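Local coordinates for protein glutamate receptor IIB (Drosophila melanogaster, PDB 4WXJ) that binds L-glutamate through this clamshell-shaped ligand-binding domain and probably opens a cation channel in the postsynaptic membrane, at residues R10-T15 and N88-G93; V106-V111 and P231-F236; V140-I145 and L170-D175; A176-N181 and Y195-E200. All coordinates share one frame; numbering follows the deposited sequence.

In the fold
The four contacts fall at two ends of the ligand-binding domain, on opposite sides of its centre. Interactions 1 and 2 lie about 12 Å apart between centres and touch directly, Phe236 packing on Tyr11, Gln91 and Ile92. Interactions 3 and 4, with centres about 9 Å apart, meet through neighbouring parallel strands, 141-143 and 195-200. Centres of the two pairs are about 27 to 34 Å apart. Interaction 1 closes first along the chain; interactions 3 and 4 follow one another inside the loop that interaction 2 closes. Strand 108-123 lies beside 195-200 and so ties the two ends together. This matches a two-lobed clamshell, with glutamate bound between the lobes.

Interaction 1. Residues R10-T15 and N88-G93; sequences RYTVAT and NNAQIG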
loop_
_atom_site.group_PDB
_atom_site.type_symbol
_atom_site.label_atom_id
_atom_site.label_comp_id
_atom_site.label_asym_id
_atom_site.label_seq_id
_atom_site.Cartn_x
_atom_site.Cartn_y
_atom_site.Cartn_z
ATOM N N ARG A 10 6.659 -21.142 -14.092
ATOM C CA ARG A 10 5.556 -20.188 -14.043
ATOM C C ARG A 10 5.195 -19.866 -12.596
ATOM O O ARG A 10 5.114 -20.762 -11.756
ATOM C CB ARG A 10 4.333 -20.736 -14.781
ATOM C CG ARG A 10 3.180 -19.745 -14.884
ATOM C CD ARG A 10 2.016 -20.321 -15.670
ATOM N NE ARG A 10 1.465 -21.515 -15.033
ATOM C CZ ARG A 10 0.573 -21.502 -14.046
ATOM N NH1 ARG A 10 0.115 -20.355 -13.562
ATOM N NH2 ARG A 10 0.136 -22.647 -13.537
ATOM N N TYR A 11 4.983 -18.581 -12.319
ATOM C CA TYR A 11 4.610 -18.121 -10.983
ATOM C C TYR A 11 3.211 -17.518 -10.971
ATOM O O TYR A 11 2.893 -16.645 -11.776
ATOM C CB TYR A 11 5.611 -17.082 -10.473
ATOM C CG TYR A 11 7.007 -17.611 -10.240
ATOM C CD1 TYR A 11 7.216 -18.814 -9.582
ATOM C CD2 TYR A 11 8.116 -16.902 -10.679
ATOM C CE1 TYR A 11 8.494 -19.297 -9.367
ATOM C CE2 TYR A 11 9.396 -17.375 -10.470
ATOM C CZ TYR A 11 9.579 -18.573 -9.813
ATOM O OH TYR A 11 10.853 -19.049 -9.603
ATOM N N THR A 12 2.377 -17.988 -10.051
ATOM C CA THR A 12 1.087 -17.357 -9.814
ATOM C C THR A 12 1.317 -16.083 -9.006
ATOM O O THR A 12 1.838 -16.131 -7.891
ATOM C CB THR A 12 0.118 -18.295 -9.073
ATOM O OG1 THR A 12 -0.156 -19.440 -9.890
ATOM C CG2 THR A 12 -1.195 -17.581 -8.758
ATOM N N VAL A 13 0.934 -14.948 -9.583
ATOM C CA VAL A 13 1.153 -13.648 -8.955
ATOM C C VAL A 13 -0.123 -13.140 -8.294
ATOM O O VAL A 13 -1.064 -12.727 -8.971
ATOM C CB VAL A 13 1.641 -12.601 -9.980
ATOM C CG1 VAL A 13 1.858 -11.246 -9.307
ATOM C CG2 VAL A 13 2.923 -13.073 -10.649
ATOM N N ALA A 14 -0.144 -13.167 -6.966
ATOM C CA ALA A 14 -1.274 -12.647 -6.211
ATOM C C ALA A 14 -1.157 -11.132 -6.081
ATOM O O ALA A 14 -0.095 -10.610 -5.748
ATOM C CB ALA A 14 -1.348 -13.296 -4.839
ATOM N N THR A 15 -2.250 -10.431 -6.352
ATOM C CA THR A 15 -2.274 -8.981 -6.230
ATOM C C THR A 15 -3.663 -8.521 -5.811
ATOM O O THR A 15 -4.524 -9.340 -5.482
ATOM C CB THR A 15 -1.871 -8.293 -7.552
ATOM O OG1 THR A 15 -1.833 -6.872 -7.370
ATOM C CG2 THR A 15 -2.845 -8.640 -8.669
ATOM N N ASN A 88 0.261 -21.193 -0.150
ATOM C CA ASN A 88 0.993 -21.557 -1.363
ATOM C C ASN A 88 0.124 -21.594 -2.625
ATOM O O ASN A 88 0.483 -22.236 -3.613
ATOM C CB ASN A 88 1.680 -22.915 -1.173
ATOM C CG ASN A 88 2.800 -22.860 -0.152
ATOM O OD1 ASN A 88 2.602 -23.165 1.024
ATOM N ND2 ASN A 88 3.986 -22.465 -0.600
ATOM N N ASN A 89 -1.012 -20.904 -2.593
ATOM C CA ASN A 89 -1.836 -20.746 -3.788
ATOM C C ASN A 89 -1.194 -19.768 -4.767
ATOM O O ASN A 89 -1.576 -19.698 -5.937
ATOM C CB ASN A 89 -3.240 -20.264 -3.419
ATOM C CG ASN A 89 -4.044 -21.318 -2.683
ATOM O OD1 ASN A 89 -3.698 -22.499 -2.693
ATOM N ND2 ASN A 89 -5.130 -20.896 -2.047
ATOM N N ALA A 90 -0.219 -19.010 -4.273
ATOM C CA ALA A 90 0.547 -18.089 -5.099
ATOM C C ALA A 90 2.008 -18.128 -4.677
ATOM O O ALA A 90 2.319 -18.402 -3.518
ATOM C CB ALA A 90 -0.007 -16.679 -4.988
ATOM N N GLN A 91 2.899 -17.862 -5.628
ATOM C CA GLN A 91 4.335 -17.895 -5.377
ATOM C C GLN A 91 4.894 -16.483 -5.208
ATOM O O GLN A 91 5.966 -16.292 -4.633
ATOM C CB GLN A 91 5.059 -18.615 -6.519
ATOM C CG GLN A 91 4.722 -20.097 -6.639
ATOM C CD GLN A 91 3.306 -20.346 -7.131
ATOM O OE1 GLN A 91 2.873 -19.770 -8.130
ATOM N NE2 GLN A 91 2.575 -21.202 -6.425
ATOM N N ILE A 92 4.156 -15.500 -5.718
ATOM C CA ILE A 92 4.577 -14.105 -5.674
ATOM C C ILE A 92 3.390 -13.209 -5.324
ATOM O O ILE A 92 2.310 -13.349 -5.894
ATOM C CB ILE A 92 5.195 -13.668 -7.024
ATOM C CG1 ILE A 92 6.536 -14.377 -7.240
ATOM C CG2 ILE A 92 5.388 -12.154 -7.068
ATOM C CD1 ILE A 92 7.152 -14.159 -8.609
ATOM N N GLY A 93 3.604 -12.298 -4.376
ATOM C CA GLY A 93 2.596 -11.329 -3.981
ATOM C C GLY A 93 3.124 -9.917 -4.152
ATOM O O GLY A 93 4.220 -9.606 -3.684
#
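Asn89 opens the contact with its carbonyl, Asn89 O resting 3.5 Å from Thr12 CG2. At Ala90 the methyl group takes over: Ala90 CB sits 3.6 Å from Ala14 CB and also lies against the carbonyl oxygen of Thr12. Gln91 then binds through backbone and side chain together. Its N donates to Thr12 O, while its chain, bent at chi2 (70°), turns OE1 back to the strand, where it receives Thr12 N at 2.7 Å; the C=O...N angle of 164° makes this a nearly head-on approach to the amide oxygen. The aliphatic part of Gln91 meanwhile lies against the Tyr11 ring, with CB 3.8 Å from Tyr11 CD1. Ile92 brings the parallel pairing with Val13: Ile92 N donates to Thr12 O at 3.2 Å and Ile92 O accepts from Ala14 N at 2.7 Å. Its CD1 reaches Tyr11 CD2 at 3.6 Å, and Phe236 packs against both of these side chains. Gly93, paired with Ala14, ends the run with a CA-H...O contact, Gly93 CA to Ala14 O at 3.3 Å.

Strand 10-15 is the middle strand of its parallel sheet, between 57-62 and 92-93. Thr12 is gripped at both its backbone polar atoms: its carbonyl oxygen takes two backbone N-H groups, and the Gln91 amide oxygen satisfies its N-H where the strand pairing has not yet begun.

Interaction 2. Residues V106-V111 and P231-F236; sequences VVDFTV and PLNADF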
loop_
_atom_site.group_PDB
_atom_site.type_symbol
_atom_site.label_atom_id
_atom_site.label_comp_id
_atom_site.label_asym_id
_atom_site.label_seq_id
_atom_site.Cartn_x
_atom_site.Cartn_y
_atom_site.Cartn_z
ATOM N N VAL A 106 5.346 -14.530 8.749
ATOM C CA VAL A 106 4.618 -15.617 8.093
ATOM C C VAL A 106 5.004 -15.802 6.624
ATOM O O VAL A 106 4.826 -16.885 6.068
ATOM C CB VAL A 106 3.094 -15.394 8.185
ATOM C CG1 VAL A 106 2.629 -15.539 9.627
ATOM C CG2 VAL A 106 2.708 -14.030 7.626
ATOM N N VAL A 107 5.520 -14.747 5.997
ATOM C CA VAL A 107 6.014 -14.839 4.626
ATOM C C VAL A 107 7.342 -14.106 4.496
ATOM O O VAL A 107 7.690 -13.282 5.341
ATOM C CB VAL A 107 5.007 -14.255 3.604
ATOM C CG1 VAL A 107 3.688 -15.013 3.662
ATOM C CG2 VAL A 107 4.779 -12.766 3.846
ATOM N N ASP A 108 8.078 -14.407 3.431
ATOM C CA ASP A 108 9.347 -13.741 3.162
ATOM C C ASP A 108 9.121 -12.520 2.279
ATOM O O ASP A 108 8.047 -12.351 1.702
ATOM C CB ASP A 108 10.329 -14.705 2.492
ATOM C CG ASP A 108 11.727 -14.615 3.074
ATOM O OD1 ASP A 108 12.205 -13.487 3.320
ATOM O OD2 ASP A 108 12.346 -15.677 3.292
ATOM N N PHE A 109 10.140 -11.672 2.182
ATOM C CA PHE A 109 10.098 -10.509 1.305
ATOM C C PHE A 109 11.391 -10.385 0.516
ATOM O O PHE A 109 12.460 -10.776 0.985
ATOM C CB PHE A 109 9.866 -9.225 2.104
ATOM C CG PHE A 109 8.419 -8.926 2.370
ATOM C CD1 PHE A 109 7.803 -9.374 3.528
ATOM C CD2 PHE A 109 7.677 -8.187 1.465
ATOM C CE1 PHE A 109 6.470 -9.095 3.774
ATOM C CE2 PHE A 109 6.346 -7.904 1.708
ATOM C CZ PHE A 109 5.743 -8.359 2.863
ATOM N N THR A 110 11.284 -9.841 -0.688
ATOM C CA THR A 110 12.460 -9.478 -1.461
ATOM C C THR A 110 13.044 -8.208 -0.868
ATOM O O THR A 110 12.482 -7.638 0.070
ATOM C CB THR A 110 12.128 -9.241 -2.945
ATOM O OG1 THR A 110 11.251 -8.113 -3.068
ATOM C CG2 THR A 110 11.464 -10.466 -3.551
ATOM N N VAL A 111 14.172 -7.764 -1.408
ATOM C CA VAL A 111 14.643 -6.417 -1.130
ATOM C C VAL A 111 13.545 -5.458 -1.574
ATOM O O VAL A 111 12.803 -5.764 -2.507
ATOM C CB VAL A 111 15.954 -6.084 -1.863
ATOM C CG1 VAL A 111 17.096 -6.922 -1.324
ATOM C CG2 VAL A 111 15.797 -6.288 -3.367
ATOM N N PRO A 231 6.702 -16.955 -0.423
ATOM C CA PRO A 231 6.647 -17.912 0.688
ATOM C C PRO A 231 7.984 -18.012 1.411
ATOM O O PRO A 231 9.027 -17.833 0.782
ATOM C CB PRO A 231 6.291 -19.235 0.002
ATOM C CG PRO A 231 5.658 -18.844 -1.286
ATOM C CD PRO A 231 6.347 -17.586 -1.706
ATOM N N LEU A 232 7.948 -18.280 2.713
ATOM C CA LEU A 232 9.163 -18.371 3.516
ATOM C C LEU A 232 10.164 -19.352 2.915
ATOM O O LEU A 232 9.814 -20.481 2.569
ATOM C CB LEU A 232 8.824 -18.782 4.952
ATOM C CG LEU A 232 8.289 -17.657 5.841
ATOM C CD1 LEU A 232 7.631 -18.220 7.088
ATOM C CD2 LEU A 232 9.406 -16.687 6.220
ATOM N N ASN A 233 11.406 -18.895 2.783
ATOM C CA ASN A 233 12.500 -19.717 2.276
ATOM C C ASN A 233 12.269 -20.199 0.846
ATOM O O ASN A 233 12.673 -21.303 0.482
ATOM C CB ASN A 233 12.724 -20.914 3.202
ATOM C CG ASN A 233 12.926 -20.499 4.645
ATOM O OD1 ASN A 233 13.679 -19.567 4.933
ATOM N ND2 ASN A 233 12.245 -21.178 5.561
ATOM N N ALA A 234 11.621 -19.366 0.037
ATOM C CA ALA A 234 11.460 -19.657 -1.383
ATOM C C ALA A 234 12.810 -19.539 -2.083
ATOM O O ALA A 234 13.593 -18.635 -1.790
ATOM C CB ALA A 234 10.446 -18.718 -2.012
ATOM N N ASP A 235 13.077 -20.452 -3.011
ATOM C CA ASP A 235 14.384 -20.522 -3.659
ATOM C C ASP A 235 14.557 -19.477 -4.763
ATOM O O ASP A 235 15.647 -19.330 -5.315
ATOM C CB ASP A 235 14.609 -21.921 -4.236
ATOM C CG ASP A 235 13.642 -22.256 -5.355
ATOM O OD1 ASP A 235 12.497 -21.756 -5.326
ATOM O OD2 ASP A 235 14.026 -23.019 -6.265
ATOM N N PHE A 236 13.481 -18.758 -5.079
ATOM C CA PHE A 236 13.519 -17.729 -6.116
ATOM C C PHE A 236 13.451 -16.324 -5.513
ATOM O O PHE A 236 13.205 -15.346 -6.220
ATOM C CB PHE A 236 12.373 -17.935 -7.111
ATOM C CG PHE A 236 11.016 -17.987 -6.473
ATOM C CD1 PHE A 236 10.277 -16.832 -6.289
ATOM C CD2 PHE A 236 10.477 -19.195 -6.063
ATOM C CE1 PHE A 236 9.027 -16.879 -5.704
ATOM C CE2 PHE A 236 9.227 -19.247 -5.479
ATOM C CZ PHE A 236 8.503 -18.088 -5.299
HETATM O O HOH W 1 5.014 -18.237 3.827
#
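The backbones come nearest at Asp108 and Leu232, whose CA atoms are 4.6 Å apart, where strand 108-123 meets a type II beta turn running from Pro231 to Ala234. Leu232 supplies most of the apolar contact. Its CG stands anti to the carbonyl carbon (chi1 -79°), and from there the two methyls lie side by side along the opposing backbone: CD1 lies 3.3 Å from Val106 O, whereas CD2 lies 3.7 Å from Val107 C and beside Asp108 N. A water bridges the same backbones, donating to Val106 O at 2.6 Å and accepting from Leu232 N at 3.1 Å. The Asp108 carboxylate provides the polar link. Its OD2 receives Asn233 N in a weak bond, long at 3.4 Å but straight at 169°, and its CB packs against Pro231 O. The other oxygen, OD1, uses its anti lone pair for Phe109 N at 3.0 Å and also forms a salt bridge with Arg104. Replacing Asp108 by an alanine would probably leave Asn233 N without its carboxylate partner and deprive Arg104 of this counter-charge.

Backbone bonds from Asp108 to Val230 and from Thr110 to Ile228 run into strand 214-230, which directly precedes the turn. Helix 80-86 lies against Val106, Val107 and Pro231, and helix 237-250 begins just after Phe236 and receives the side chains of Thr110 and Val111.

Interaction 3. Residues V140-I145 and L170-D175; sequences VQFGTI and LSFKPD
Phe172 CG stands anti to the carbonyl carbon (chi1 -75°), which sends its ring from the end of helix 160-171 toward strand 141-143; Phe142, with CG between the backbone N and the carbonyl carbon (chi1 51°), turns a ring face to meet it. The result is a T-shaped stack in which the edge of Phe172 addresses the face of Phe142, the centroids being 5.0 Å apart and the planes at 83°. Phe172 CE2 stands 3.6 Å above the Phe142 plane, over the ring centre.

Gln141 covers a face of the Phe172 ring. Its CG makes a CH-pi contact 3.9 Å from the ring centroid, and its extended chain slides past the ring in the opposite direction to reach the backbone beyond. There NE2 donates to Lys173 O at 3.0 Å in a nearly straight bond. The acceptor lies in the Gln141 amide plane, although the donor sits well above the Lys173 carbonyl plane. A water completes the link, donating to Gln141 OE1 at 2.8 Å and to Pro174 O at 2.7 Å, just beyond the cis peptide bond before Pro174.

The loop leaving helix 160-171 thus packs on edge strand 141-143. This strand and its parallel neighbour 195-200 are joined through helices, a beta-alpha-beta crossover in one lobe of the clamshell, and the chain following 141-143 delivers Ile145 to the glutamate pocket.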
loop_
_atom_site.group_PDB
_atom_site.type_symbol
_atom_site.label_atom_id
_atom_site.label_comp_id
_atom_site.label_asym_id
_atom_site.label_seq_id
_atom_site.Cartn_x
_atom_site.Cartn_y
_atom_site.Cartn_z
ATOM N N VAL A 140 -11.819 17.736 13.679
ATOM C CA VAL A 140 -11.516 16.966 12.479
ATOM C C VAL A 140 -11.128 15.542 12.862
ATOM O O VAL A 140 -10.082 15.321 13.468
ATOM C CB VAL A 140 -10.371 17.608 11.670
ATOM C CG1 VAL A 140 -10.029 16.760 10.445
ATOM C CG2 VAL A 140 -10.744 19.023 11.255
ATOM N N GLN A 141 -11.975 14.581 12.510
ATOM C CA GLN A 141 -11.678 13.178 12.766
ATOM C C GLN A 141 -10.666 12.675 11.743
ATOM O O GLN A 141 -10.423 13.330 10.730
ATOM C CB GLN A 141 -12.953 12.334 12.721
ATOM C CG GLN A 141 -13.965 12.683 13.802
ATOM C CD GLN A 141 -15.147 11.731 13.826
ATOM O OE1 GLN A 141 -15.498 11.133 12.807
ATOM N NE2 GLN A 141 -15.761 11.581 14.994
ATOM N N PHE A 142 -10.071 11.517 12.011
ATOM C CA PHE A 142 -9.080 10.951 11.104
ATOM C C PHE A 142 -8.946 9.445 11.285
ATOM O O PHE A 142 -9.284 8.905 12.338
ATOM C CB PHE A 142 -7.722 11.626 11.310
ATOM C CG PHE A 142 -7.273 11.664 12.743
ATOM C CD1 PHE A 142 -7.626 12.722 13.564
ATOM C CD2 PHE A 142 -6.493 10.647 13.267
ATOM C CE1 PHE A 142 -7.215 12.760 14.881
ATOM C CE2 PHE A 142 -6.078 10.681 14.586
ATOM C CZ PHE A 142 -6.440 11.740 15.392
ATOM N N GLY A 143 -8.454 8.771 10.248
ATOM C CA GLY A 143 -8.290 7.331 10.294
ATOM C C GLY A 143 -7.399 6.772 9.202
ATOM O O GLY A 143 -6.801 7.519 8.424
ATOM N N THR A 144 -7.320 5.444 9.155
ATOM C CA THR A 144 -6.461 4.733 8.215
ATOM C C THR A 144 -7.206 3.562 7.588
ATOM O O THR A 144 -8.371 3.315 7.896
ATOM C CB THR A 144 -5.189 4.182 8.904
ATOM O OG1 THR A 144 -5.550 3.145 9.826
ATOM C CG2 THR A 144 -4.447 5.279 9.645
ATOM N N ILE A 145 -6.523 2.836 6.711
ATOM C CA ILE A 145 -7.061 1.595 6.180
ATOM C C ILE A 145 -7.079 0.549 7.288
ATOM O O ILE A 145 -6.092 0.368 8.000
ATOM C CB ILE A 145 -6.242 1.086 4.987
ATOM C CG1 ILE A 145 -6.405 2.047 3.809
ATOM C CG2 ILE A 145 -6.690 -0.319 4.581
ATOM C CD1 ILE A 145 -5.409 1.826 2.695
ATOM N N LEU A 170 -9.450 4.962 17.455
ATOM C CA LEU A 170 -10.293 3.895 17.987
ATOM C C LEU A 170 -11.588 4.432 18.593
ATOM O O LEU A 170 -12.599 3.734 18.623
ATOM C CB LEU A 170 -9.532 3.095 19.048
ATOM C CG LEU A 170 -8.366 2.237 18.560
ATOM C CD1 LEU A 170 -7.590 1.696 19.751
ATOM C CD2 LEU A 170 -8.857 1.096 17.681
ATOM N N SER A 171 -11.552 5.671 19.073
ATOM C CA SER A 171 -12.674 6.240 19.816
ATOM C C SER A 171 -13.705 6.926 18.922
ATOM O O SER A 171 -14.877 7.023 19.289
ATOM C CB SER A 171 -12.162 7.247 20.847
ATOM O OG SER A 171 -11.746 8.443 20.213
ATOM N N PHE A 172 -13.267 7.407 17.761
ATOM C CA PHE A 172 -14.128 8.193 16.881
ATOM C C PHE A 172 -15.409 7.463 16.496
ATOM O O PHE A 172 -15.409 6.253 16.265
ATOM C CB PHE A 172 -13.377 8.584 15.603
ATOM C CG PHE A 172 -12.369 9.686 15.791
ATOM C CD1 PHE A 172 -12.646 10.776 16.601
ATOM C CD2 PHE A 172 -11.146 9.634 15.145
ATOM C CE1 PHE A 172 -11.718 11.789 16.767
ATOM C CE2 PHE A 172 -10.213 10.643 15.308
ATOM C CZ PHE A 172 -10.500 11.723 16.120
ATOM N N LYS A 173 -16.496 8.229 16.440
ATOM C CA LYS A 173 -17.775 7.763 15.917
ATOM C C LYS A 173 -18.177 8.671 14.756
ATOM O O LYS A 173 -18.199 9.892 14.915
ATOM C CB LYS A 173 -18.860 7.783 16.998
ATOM C CG LYS A 173 -18.595 6.880 18.192
ATOM C CD LYS A 173 -19.837 6.773 19.068
ATOM C CE LYS A 173 -19.610 5.883 20.279
ATOM N NZ LYS A 173 -18.790 6.553 21.327
ATOM N N PRO A 174 -18.497 8.093 13.583
ATOM C CA PRO A 174 -18.542 6.665 13.246
ATOM C C PRO A 174 -17.152 6.065 13.060
ATOM O O PRO A 174 -16.156 6.737 13.334
ATOM C CB PRO A 174 -19.328 6.647 11.933
ATOM C CG PRO A 174 -18.987 7.942 11.292
ATOM C CD PRO A 174 -18.845 8.933 12.422
ATOM N N ASP A 175 -17.098 4.816 12.606
ATOM C CA ASP A 175 -15.838 4.116 12.383
ATOM C C ASP A 175 -14.874 4.971 11.568
ATOM O O ASP A 175 -15.209 5.432 10.477
ATOM C CB ASP A 175 -16.092 2.783 11.674
ATOM C CG ASP A 175 -14.815 2.029 11.368
ATOM O OD1 ASP A 175 -13.820 2.206 12.102
ATOM O OD2 ASP A 175 -14.806 1.252 10.390
HETATM O O HOH W 2 -14.656 8.559 12.020
#

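Interaction 4. Residues A176-N181 and Y195-E200; sequences AFTKNN and YAFLME. With GLU (glutamic acid), chain C.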
loop_
_atom_site.group_PDB
_atom_site.type_symbol
_atom_site.label_atom_id
_atom_site.label_comp_id
_atom_site.label_asym_id
_atom_site.label_seq_id
_atom_site.Cartn_x
_atom_site.Cartn_y
_atom_site.Cartn_z
ATOM N N ALA A 176 -13.680 5.188 12.110
ATOM C CA ALA A 176 -12.699 6.058 11.474
ATOM C C ALA A 176 -11.928 5.331 10.378
ATOM O O ALA A 176 -11.296 5.966 9.535
ATOM C CB ALA A 176 -11.737 6.614 12.515
ATOM N N PHE A 177 -11.991 4.003 10.381
ATOM C CA PHE A 177 -11.210 3.200 9.446
ATOM C C PHE A 177 -11.954 2.930 8.137
ATOM O O PHE A 177 -13.182 2.992 8.084
ATOM C CB PHE A 177 -10.809 1.883 10.106
ATOM C CG PHE A 177 -9.993 2.062 11.354
ATOM C CD1 PHE A 177 -8.615 2.161 11.288
ATOM C CD2 PHE A 177 -10.607 2.145 12.592
ATOM C CE1 PHE A 177 -7.861 2.331 12.434
ATOM C CE2 PHE A 177 -9.861 2.316 13.741
ATOM C CZ PHE A 177 -8.485 2.408 13.663
ATOM N N THR A 178 -11.189 2.630 7.088
ATOM C CA THR A 178 -11.733 2.385 5.753
ATOM C C THR A 178 -11.188 1.077 5.185
ATOM O O THR A 178 -10.243 0.505 5.728
ATOM C CB THR A 178 -11.390 3.531 4.788
ATOM O OG1 THR A 178 -9.976 3.559 4.562
ATOM C CG2 THR A 178 -11.838 4.870 5.358
ATOM N N LYS A 179 -11.775 0.613 4.085
ATOM C CA LYS A 179 -11.389 -0.671 3.505
ATOM C C LYS A 179 -10.198 -0.543 2.554
ATOM O O LYS A 179 -9.483 -1.516 2.321
ATOM C CB LYS A 179 -12.577 -1.306 2.771
ATOM C CG LYS A 179 -12.854 -0.742 1.387
ATOM C CD LYS A 179 -14.140 -1.312 0.800
ATOM C CE LYS A 179 -13.983 -2.785 0.450
ATOM N NZ LYS A 179 -15.196 -3.340 -0.213
ATOM N N ASN A 180 -9.988 0.650 2.004
ATOM C CA ASN A 180 -8.883 0.870 1.072
ATOM C C ASN A 180 -8.589 2.353 0.855
ATOM O O ASN A 180 -9.265 3.214 1.419
ATOM C CB ASN A 180 -9.185 0.193 -0.271
ATOM C CG ASN A 180 -10.519 0.623 -0.865
ATOM O OD1 ASN A 180 -10.948 1.767 -0.713
ATOM N ND2 ASN A 180 -11.184 -0.304 -1.546
ATOM N N ASN A 181 -7.575 2.643 0.041
ATOM C CA ASN A 181 -7.202 4.022 -0.265
ATOM C C ASN A 181 -8.334 4.789 -0.940
ATOM O O ASN A 181 -8.545 5.968 -0.658
ATOM C CB ASN A 181 -5.963 4.059 -1.164
ATOM C CG ASN A 181 -4.687 3.715 -0.421
ATOM O OD1 ASN A 181 -3.940 2.825 -0.828
ATOM N ND2 ASN A 181 -4.429 4.422 0.671
ATOM N N TYR A 195 -12.827 15.298 7.955
ATOM C CA TYR A 195 -12.129 14.018 8.001
ATOM C C TYR A 195 -10.806 14.081 7.245
ATOM O O TYR A 195 -10.761 14.496 6.086
ATOM C CB TYR A 195 -13.005 12.905 7.424
ATOM C CG TYR A 195 -12.368 11.533 7.488
ATOM C CD1 TYR A 195 -12.395 10.786 8.660
ATOM C CD2 TYR A 195 -11.739 10.985 6.378
ATOM C CE1 TYR A 195 -11.815 9.533 8.723
ATOM C CE2 TYR A 195 -11.158 9.732 6.431
ATOM C CZ TYR A 195 -11.197 9.011 7.605
ATOM O OH TYR A 195 -10.619 7.765 7.661
ATOM N N ALA A 196 -9.733 13.671 7.917
ATOM C CA ALA A 196 -8.410 13.596 7.312
ATOM C C ALA A 196 -7.977 12.136 7.236
ATOM O O ALA A 196 -8.317 11.334 8.103
ATOM C CB ALA A 196 -7.417 14.414 8.105
ATOM N N PHE A 197 -7.229 11.795 6.194
ATOM C CA PHE A 197 -6.865 10.409 5.936
ATOM C C PHE A 197 -5.359 10.217 6.068
ATOM O O PHE A 197 -4.575 10.845 5.357
ATOM C CB PHE A 197 -7.344 9.991 4.542
ATOM C CG PHE A 197 -7.225 8.517 4.268
ATOM C CD1 PHE A 197 -7.782 7.589 5.132
ATOM C CD2 PHE A 197 -6.578 8.062 3.130
ATOM C CE1 PHE A 197 -7.680 6.234 4.876
ATOM C CE2 PHE A 197 -6.475 6.709 2.869
ATOM C CZ PHE A 197 -7.025 5.794 3.743
ATOM N N LEU A 198 -4.966 9.357 7.002
ATOM C CA LEU A 198 -3.564 9.022 7.201
ATOM C C LEU A 198 -3.185 7.888 6.258
ATOM O O LEU A 198 -3.774 6.805 6.299
ATOM C CB LEU A 198 -3.314 8.637 8.657
ATOM C CG LEU A 198 -3.328 9.811 9.636
ATOM C CD1 LEU A 198 -3.995 9.412 10.938
ATOM C CD2 LEU A 198 -1.918 10.317 9.887
ATOM N N MET A 199 -2.205 8.145 5.398
ATOM C CA MET A 199 -1.867 7.215 4.329
ATOM C C MET A 199 -0.406 7.333 3.929
ATOM O O MET A 199 0.305 8.230 4.378
ATOM C CB MET A 199 -2.760 7.465 3.113
ATOM C CG MET A 199 -2.562 8.832 2.478
ATOM S SD MET A 199 -3.843 9.253 1.277
ATOM C CE MET A 199 -3.684 7.908 0.105
ATOM N N GLU A 200 0.028 6.420 3.072
ATOM C CA GLU A 200 1.405 6.387 2.616
ATOM C C GLU A 200 1.645 7.456 1.554
ATOM O O GLU A 200 0.768 7.739 0.736
ATOM C CB GLU A 200 1.738 4.992 2.093
ATOM C CG GLU A 200 1.757 3.952 3.209
ATOM C CD GLU A 200 1.829 2.523 2.706
ATOM O OE1 GLU A 200 1.507 2.285 1.525
ATOM O OE2 GLU A 200 2.206 1.636 3.501
HETATM N N GLU C . 0.708 -0.453 1.847
HETATM C CA GLU C . -0.150 -0.676 3.043
HETATM C C GLU C . -0.134 -2.147 3.441
HETATM O O GLU C . 0.647 -2.930 2.897
HETATM C CB GLU C . -1.578 -0.214 2.763
HETATM C CG GLU C . -1.751 1.297 2.708
HETATM C CD GLU C . -1.864 1.947 4.081
HETATM O OE1 GLU C . -1.828 3.193 4.146
HETATM O OE2 GLU C . -1.994 1.223 5.094
HETATM O OXT GLU C . -0.887 -2.589 4.312
HETATM O O HOH W 3 -1.850 4.301 1.759
#
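Tyr195 and Phe197 both turn their rims toward segment 176-181: Ala176 O lies at the edge of the Tyr195 ring near its plane, and Asn181 ND2 takes the corresponding place at the edge of Phe197. The Asn181 amide stands almost upright to the Phe197 ring, planes 83° apart, with ND2 3.8 Å from CE2. Arg187 makes a cation-pi contact with Tyr195. Toward the loop, Tyr195 OH donates to Ala176 O at 2.7 Å, with a C=O...O angle of 163°. The hydroxyl reaches that carbonyl because CG is anti to the backbone N (chi1 -178°). Thr178 meets both aromatic residues, its methyl CG2 turned to the Tyr195 hydroxyl and its OG1 3.5 Å from Phe197 CE1; the same OG1 donates to Asn180 O at 3.2 Å, bracing the bend that leads into helix 181-191. Exchanging Tyr195 for a phenylalanine would probably cost Ala176 O its hydrogen bond and let that part of the loop shift more easily.

Further along, Met199 CE touches Asn181 ND2, which also donates to a water at 2.8 Å. This water accepts from Glu200 N as well. Its own donation goes to the bound glutamate, the water oxygen lying 2.6 Å from the ligand's OE1. Glu200 holds the ligand's amino group, its OE1 lying 2.9 Å from the ligand N and its OE2 adding a weaker bond, while Thr98 and Tyr226 engage the same carboxylate. Asn181 therefore reaches the agonist through the water, and the Glu200 carboxylate at the strand end binds the ammonium directly.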